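DTDP-4-amino-4,6-dideoxyglucose formyltransferase (Shewanella sp. FDAARGOS_354, PDB 6V2T) probably transfers a formyl group from a folate cofactor to the amino group of dTDP-4-amino-4,6-dideoxyglucose, a nucleotide-linked sugar of the kind used in making O-antigen. Local coordinates at residues P34-I39 against F55-S60; A156-K161 against A191-A196. One frame throughout, in Å; residues are numbered along the deposited sequence.

Both contacts pack a helix against the seven-stranded mixed sheet of the formyltransferase fold, and their centres lie about 17 Å apart. Contact 1 comes first along the chain and is complete before contact 2 begins: it sets helix 33-45 on strand 53-60, within the parallel part of the sheet. Contact 2 joins the bulged strand 157-163, outermost on the antiparallel side within this chain, to the last turn of helix 171-194. The two meet where F55 CZ lies 4.0 Å from V194 CG2, so the end of the long helix 171-194 reaches across to strand 53-60. Apolar packing thereby connects the early beta-alpha-beta unit with the far sheet edge.

Contact 1: residues P34-I39 against F55-S60; sequences PLVSFI and FDYRYS
The ring of Y57 receives two aliphatic side chains from helix 33-45, and the closer is I39. Its CG2 methyl lies at the ring edge, near the ring plane, 3.9 Å from Y57 CE2 and equally close to the phenolic OH. In I39 this methyl stands anti to the backbone N, while CG1 takes the place beside that N (chi1 -73°). V36, one helical turn earlier, packs less closely: its CG1 approaches Y57 CD2 obliquely at 4.2 Å, and the two side chains run past one another in opposite directions. No hydrogen bond crosses the interface, so the tight part is purely van der Waals and is confined to the CD2-CE2 side of the ring and the OH. Y57 itself remains partly exposed, whereas V36 and I39 are buried. Pointing away from the helix, R58 is also partly exposed and lies against T75 and I77 of strand 75-77. Strand 24-30 completes the setting as the first strand of this beta-alpha-beta unit: S30 touches V36, I28 touches Y57, and backbone bonds from D56 and R58 join it to strand 53-60, whose other neighbour is strand 75-77.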
loop_
_atom_site.group_PDB
_atom_site.type_symbol
_atom_site.label_atom_id
_atom_site.label_comp_id
_atom_site.label_asym_id
_atom_site.label_seq_id
_atom_site.Cartn_x
_atom_site.Cartn_y
_atom_site.Cartn_z
ATOM N N PRO B 34 -2.414 -21.762 -9.105
ATOM C CA PRO B 34 -1.019 -21.688 -9.549
ATOM C C PRO B 34 -0.267 -23.031 -9.460
ATOM O O PRO B 34 0.304 -23.422 -10.452
ATOM C CB PRO B 34 -0.418 -20.603 -8.640
ATOM C CG PRO B 34 -1.601 -19.704 -8.325
ATOM C CD PRO B 34 -2.761 -20.665 -8.183
ATOM N N LEU B 35 -0.316 -23.725 -8.315
ATOM C CA LEU B 35 0.290 -25.077 -8.120
ATOM C C LEU B 35 -0.297 -26.122 -9.087
ATOM O O LEU B 35 0.485 -26.800 -9.732
ATOM C CB LEU B 35 0.084 -25.555 -6.673
ATOM C CG LEU B 35 1.217 -25.238 -5.700
ATOM C CD1 LEU B 35 1.077 -26.078 -4.431
ATOM C CD2 LEU B 35 2.590 -25.453 -6.335
ATOM N N VAL B 36 -1.614 -26.322 -9.092
ATOM C CA VAL B 36 -2.290 -27.334 -9.947
ATOM C C VAL B 36 -1.828 -27.130 -11.390
ATOM O O VAL B 36 -1.286 -28.078 -12.004
ATOM C CB VAL B 36 -3.823 -27.225 -9.853
ATOM C CG1 VAL B 36 -4.504 -28.090 -10.912
ATOM C CG2 VAL B 36 -4.333 -27.609 -8.477
ATOM N N SER B 37 -2.075 -25.935 -11.919
ATOM C CA SER B 37 -1.722 -25.572 -13.310
ATOM C C SER B 37 -0.233 -25.888 -13.539
ATOM O O SER B 37 0.086 -26.547 -14.534
ATOM C CB SER B 37 -2.072 -24.138 -13.589
ATOM O OG SER B 37 -1.559 -23.748 -14.846
ATOM N N PHE B 38 0.649 -25.490 -12.621
ATOM C CA PHE B 38 2.108 -25.761 -12.716
ATOM C C PHE B 38 2.382 -27.273 -12.693
ATOM O O PHE B 38 3.214 -27.732 -13.483
ATOM C CB PHE B 38 2.861 -25.074 -11.585
ATOM C CG PHE B 38 4.326 -25.374 -11.603
ATOM C CD1 PHE B 38 4.853 -26.344 -10.765
ATOM C CD2 PHE B 38 5.163 -24.725 -12.495
ATOM C CE1 PHE B 38 6.206 -26.619 -10.790
ATOM C CE2 PHE B 38 6.514 -25.016 -12.525
ATOM C CZ PHE B 38 7.031 -25.958 -11.663
ATOM N N ILE B 39 1.687 -28.041 -11.850
ATOM C CA ILE B 39 1.940 -29.505 -11.709
ATOM C C ILE B 39 1.465 -30.204 -12.991
ATOM O O ILE B 39 2.223 -31.028 -13.553
ATOM C CB ILE B 39 1.262 -30.080 -10.449
ATOM C CG1 ILE B 39 1.980 -29.644 -9.168
ATOM C CG2 ILE B 39 1.156 -31.592 -10.540
ATOM C CD1 ILE B 39 1.199 -29.934 -7.906
ATOM N N PHE B 55 -2.191 -39.227 -13.268
ATOM C CA PHE B 55 -2.521 -38.168 -12.285
ATOM C C PHE B 55 -3.972 -37.723 -12.447
ATOM O O PHE B 55 -4.362 -37.321 -13.556
ATOM C CB PHE B 55 -1.586 -36.994 -12.501
ATOM C CG PHE B 55 -0.150 -37.323 -12.233
ATOM C CD1 PHE B 55 0.363 -37.216 -10.956
ATOM C CD2 PHE B 55 0.686 -37.742 -13.252
ATOM C CE1 PHE B 55 1.690 -37.500 -10.716
ATOM C CE2 PHE B 55 2.016 -38.045 -13.000
ATOM C CZ PHE B 55 2.513 -37.919 -11.737
ATOM N N ASP B 56 -4.749 -37.843 -11.371
ATOM C CA ASP B 56 -6.111 -37.271 -11.218
ATOM C C ASP B 56 -6.020 -36.048 -10.305
ATOM O O ASP B 56 -5.172 -36.059 -9.408
ATOM C CB ASP B 56 -7.074 -38.280 -10.623
ATOM C CG ASP B 56 -7.364 -39.422 -11.571
ATOM O OD1 ASP B 56 -6.990 -39.297 -12.725
ATOM O OD2 ASP B 56 -7.948 -40.404 -11.129
ATOM N N TYR B 57 -6.820 -35.018 -10.561
ATOM C CA TYR B 57 -6.776 -33.740 -9.812
ATOM C C TYR B 57 -8.150 -33.490 -9.201
ATOM O O TYR B 57 -9.156 -33.667 -9.898
ATOM C CB TYR B 57 -6.322 -32.602 -10.725
ATOM C CG TYR B 57 -4.974 -32.812 -11.357
ATOM C CD1 TYR B 57 -4.819 -33.643 -12.456
ATOM C CD2 TYR B 57 -3.840 -32.215 -10.828
ATOM C CE1 TYR B 57 -3.577 -33.842 -13.039
ATOM C CE2 TYR B 57 -2.596 -32.391 -11.413
ATOM C CZ TYR B 57 -2.462 -33.212 -12.518
ATOM O OH TYR B 57 -1.224 -33.382 -13.073
ATOM N N ARG B 58 -8.187 -33.079 -7.931
ATOM C CA ARG B 58 -9.442 -32.740 -7.219
ATOM C C ARG B 58 -9.174 -31.540 -6.300
ATOM O O ARG B 58 -7.995 -31.351 -5.863
ATOM C CB ARG B 58 -9.952 -33.956 -6.438
ATOM C CG ARG B 58 -10.158 -35.213 -7.275
ATOM C CD ARG B 58 -11.384 -35.161 -8.171
ATOM N NE ARG B 58 -11.650 -36.442 -8.807
ATOM C CZ ARG B 58 -11.164 -36.807 -9.981
ATOM N NH1 ARG B 58 -11.452 -37.998 -10.478
ATOM N NH2 ARG B 58 -10.400 -35.979 -10.660
ATOM N N TYR B 59 -10.205 -30.742 -6.028
ATOM C CA TYR B 59 -10.119 -29.620 -5.058
ATOM C C TYR B 59 -10.967 -30.009 -3.853
ATOM O O TYR B 59 -11.682 -31.023 -3.922
ATOM C CB TYR B 59 -10.515 -28.291 -5.700
ATOM C CG TYR B 59 -11.966 -28.226 -6.088
ATOM C CD1 TYR B 59 -12.939 -28.002 -5.132
ATOM C CD2 TYR B 59 -12.371 -28.402 -7.402
ATOM C CE1 TYR B 59 -14.282 -27.950 -5.462
ATOM C CE2 TYR B 59 -13.710 -28.332 -7.753
ATOM C CZ TYR B 59 -14.669 -28.114 -6.778
ATOM O OH TYR B 59 -15.997 -28.061 -7.092
ATOM N N SER B 60 -10.826 -29.258 -2.755
ATOM C CA SER B 60 -11.443 -29.588 -1.448
ATOM C C SER B 60 -12.911 -29.162 -1.489
ATOM O O SER B 60 -13.201 -28.106 -2.068
ATOM C CB SER B 60 -10.740 -28.928 -0.280
ATOM O OG SER B 60 -9.453 -29.476 -0.053
#

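Contact 2: residues A156-K161 against A191-A196; sequences AILFQK and ADLVFA
L193 CD2 takes the apolar contacts of both L158 and F159, while D192 CB forms a separate one. The L193 methyl meets the F159 ring at its edge, near the ring plane, 3.8 Å from F159 CE2 and only slightly farther from CD2 of the same ring. L158 adds its CD1 at 4.0 Å from L193 CD2, the two leucines crossing obliquely. Both L158 and F159 can face the helix because a classic beta bulge sets the pair opposite I145 of strand 141-147, and I145 also touches L193. The aliphatic part of D192 brings CB within 4.1 Å of F159 CZ in an oblique position. The polar groups of segment 191-196 find their partners outside the two segments. The D192 carboxylate, its plane inclined by 22° to the F159 ring, has OD2 hydrogen-bonded to H189 ND1 and OD1 to N197 ND2. R113 binds the carbonyl oxygens of L193 and V194 at the helix end. Across the segments the contact is thus apolar, without hydrogen bonds, and the polar bonds of D192 run to neighbouring residues: OD1 links the last turn to N197 beyond the helix, while OD2 holds H189, which itself stacks on F159.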
loop_
_atom_site.group_PDB
_atom_site.type_symbol
_atom_site.label_atom_id
_atom_site.label_comp_id
_atom_site.label_asym_id
_atom_site.label_seq_id
_atom_site.Cartn_x
_atom_site.Cartn_y
_atom_site.Cartn_z
ATOM N N ALA B 156 7.482 -36.821 8.255
ATOM C CA ALA B 156 8.925 -36.848 7.906
ATOM C C ALA B 156 9.168 -35.950 6.685
ATOM O O ALA B 156 8.422 -36.056 5.708
ATOM C CB ALA B 156 9.408 -38.245 7.644
ATOM N N ILE B 157 10.161 -35.080 6.788
ATOM C CA ILE B 157 10.616 -34.179 5.696
ATOM C C ILE B 157 11.278 -35.041 4.627
ATOM O O ILE B 157 12.181 -35.843 4.970
ATOM C CB ILE B 157 11.545 -33.086 6.252
ATOM C CG1 ILE B 157 10.810 -32.261 7.312
ATOM C CG2 ILE B 157 12.071 -32.216 5.126
ATOM C CD1 ILE B 157 11.685 -31.295 8.017
ATOM N N LEU B 158 10.807 -34.900 3.383
ATOM C CA LEU B 158 11.414 -35.536 2.186
ATOM C C LEU B 158 12.390 -34.558 1.511
ATOM O O LEU B 158 13.572 -34.935 1.239
ATOM C CB LEU B 158 10.261 -35.963 1.267
ATOM C CG LEU B 158 9.228 -36.879 1.916
ATOM C CD1 LEU B 158 8.260 -37.466 0.904
ATOM C CD2 LEU B 158 9.927 -38.017 2.662
ATOM N N PHE B 159 11.927 -33.354 1.202
ATOM C CA PHE B 159 12.741 -32.281 0.587
ATOM C C PHE B 159 12.317 -30.970 1.215
ATOM O O PHE B 159 11.108 -30.841 1.488
ATOM C CB PHE B 159 12.496 -32.211 -0.919
ATOM C CG PHE B 159 12.809 -33.501 -1.619
ATOM C CD1 PHE B 159 14.116 -33.837 -1.951
ATOM C CD2 PHE B 159 11.803 -34.389 -1.918
ATOM C CE1 PHE B 159 14.392 -35.039 -2.591
ATOM C CE2 PHE B 159 12.087 -35.599 -2.537
ATOM C CZ PHE B 159 13.378 -35.909 -2.892
ATOM N N GLN B 160 13.236 -30.041 1.446
ATOM C CA GLN B 160 12.824 -28.680 1.858
ATOM C C GLN B 160 13.900 -27.673 1.457
ATOM O O GLN B 160 15.092 -28.059 1.361
ATOM C CB GLN B 160 12.463 -28.645 3.347
ATOM C CG GLN B 160 13.634 -28.659 4.296
ATOM C CD GLN B 160 13.224 -28.540 5.754
ATOM O OE1 GLN B 160 14.069 -28.670 6.625
ATOM N NE2 GLN B 160 11.949 -28.279 6.050
ATOM N N LYS B 161 13.482 -26.425 1.263
ATOM C CA LYS B 161 14.400 -25.310 0.946
ATOM C C LYS B 161 13.918 -24.030 1.611
ATOM O O LYS B 161 12.746 -23.675 1.463
ATOM C CB LYS B 161 14.543 -25.169 -0.571
ATOM C CG LYS B 161 15.621 -24.157 -0.980
ATOM C CD LYS B 161 16.098 -24.242 -2.426
ATOM C CE LYS B 161 15.293 -25.188 -3.308
ATOM N NZ LYS B 161 15.653 -25.096 -4.743
ATOM N N ALA B 191 8.970 -36.442 -9.816
ATOM C CA ALA B 191 9.194 -37.862 -10.179
ATOM C C ALA B 191 9.697 -38.617 -8.942
ATOM O O ALA B 191 9.177 -39.714 -8.672
ATOM C CB ALA B 191 10.190 -37.984 -11.321
ATOM N N ASP B 192 10.670 -38.033 -8.250
ATOM C CA ASP B 192 11.311 -38.590 -7.035
ATOM C C ASP B 192 10.233 -38.910 -5.995
ATOM O O ASP B 192 10.304 -40.000 -5.421
ATOM C CB ASP B 192 12.335 -37.631 -6.438
ATOM C CG ASP B 192 13.631 -37.513 -7.211
ATOM O OD1 ASP B 192 13.937 -38.430 -7.983
ATOM O OD2 ASP B 192 14.332 -36.503 -7.000
ATOM N N LEU B 193 9.282 -38.000 -5.785
ATOM C CA LEU B 193 8.167 -38.156 -4.808
ATOM C C LEU B 193 7.310 -39.339 -5.211
ATOM O O LEU B 193 6.984 -40.221 -4.367
ATOM C CB LEU B 193 7.271 -36.910 -4.816
ATOM C CG LEU B 193 7.868 -35.670 -4.181
ATOM C CD1 LEU B 193 6.855 -34.520 -4.213
ATOM C CD2 LEU B 193 8.337 -35.988 -2.764
ATOM N N VAL B 194 6.904 -39.334 -6.471
ATOM C CA VAL B 194 6.045 -40.403 -7.023
ATOM C C VAL B 194 6.725 -41.767 -6.838
ATOM O O VAL B 194 5.997 -42.680 -6.447
ATOM C CB VAL B 194 5.693 -40.139 -8.498
ATOM C CG1 VAL B 194 4.940 -41.313 -9.079
ATOM C CG2 VAL B 194 4.916 -38.842 -8.675
ATOM N N PHE B 195 8.041 -41.896 -7.095
ATOM C CA PHE B 195 8.758 -43.209 -7.186
ATOM C C PHE B 195 9.542 -43.501 -5.895
ATOM O O PHE B 195 10.353 -44.439 -5.892
ATOM C CB PHE B 195 9.678 -43.238 -8.419
ATOM C CG PHE B 195 8.927 -43.105 -9.717
ATOM C CD1 PHE B 195 7.788 -43.853 -9.952
ATOM C CD2 PHE B 195 9.331 -42.188 -10.681
ATOM C CE1 PHE B 195 7.073 -43.718 -11.135
ATOM C CE2 PHE B 195 8.599 -42.029 -11.846
ATOM C CZ PHE B 195 7.485 -42.801 -12.083
ATOM N N ALA B 196 9.292 -42.714 -4.839
ATOM C CA ALA B 196 9.883 -42.841 -3.488
ATOM C C ALA B 196 11.407 -42.840 -3.558
ATOM O O ALA B 196 12.071 -43.535 -2.753
ATOM C CB ALA B 196 9.366 -44.065 -2.796
#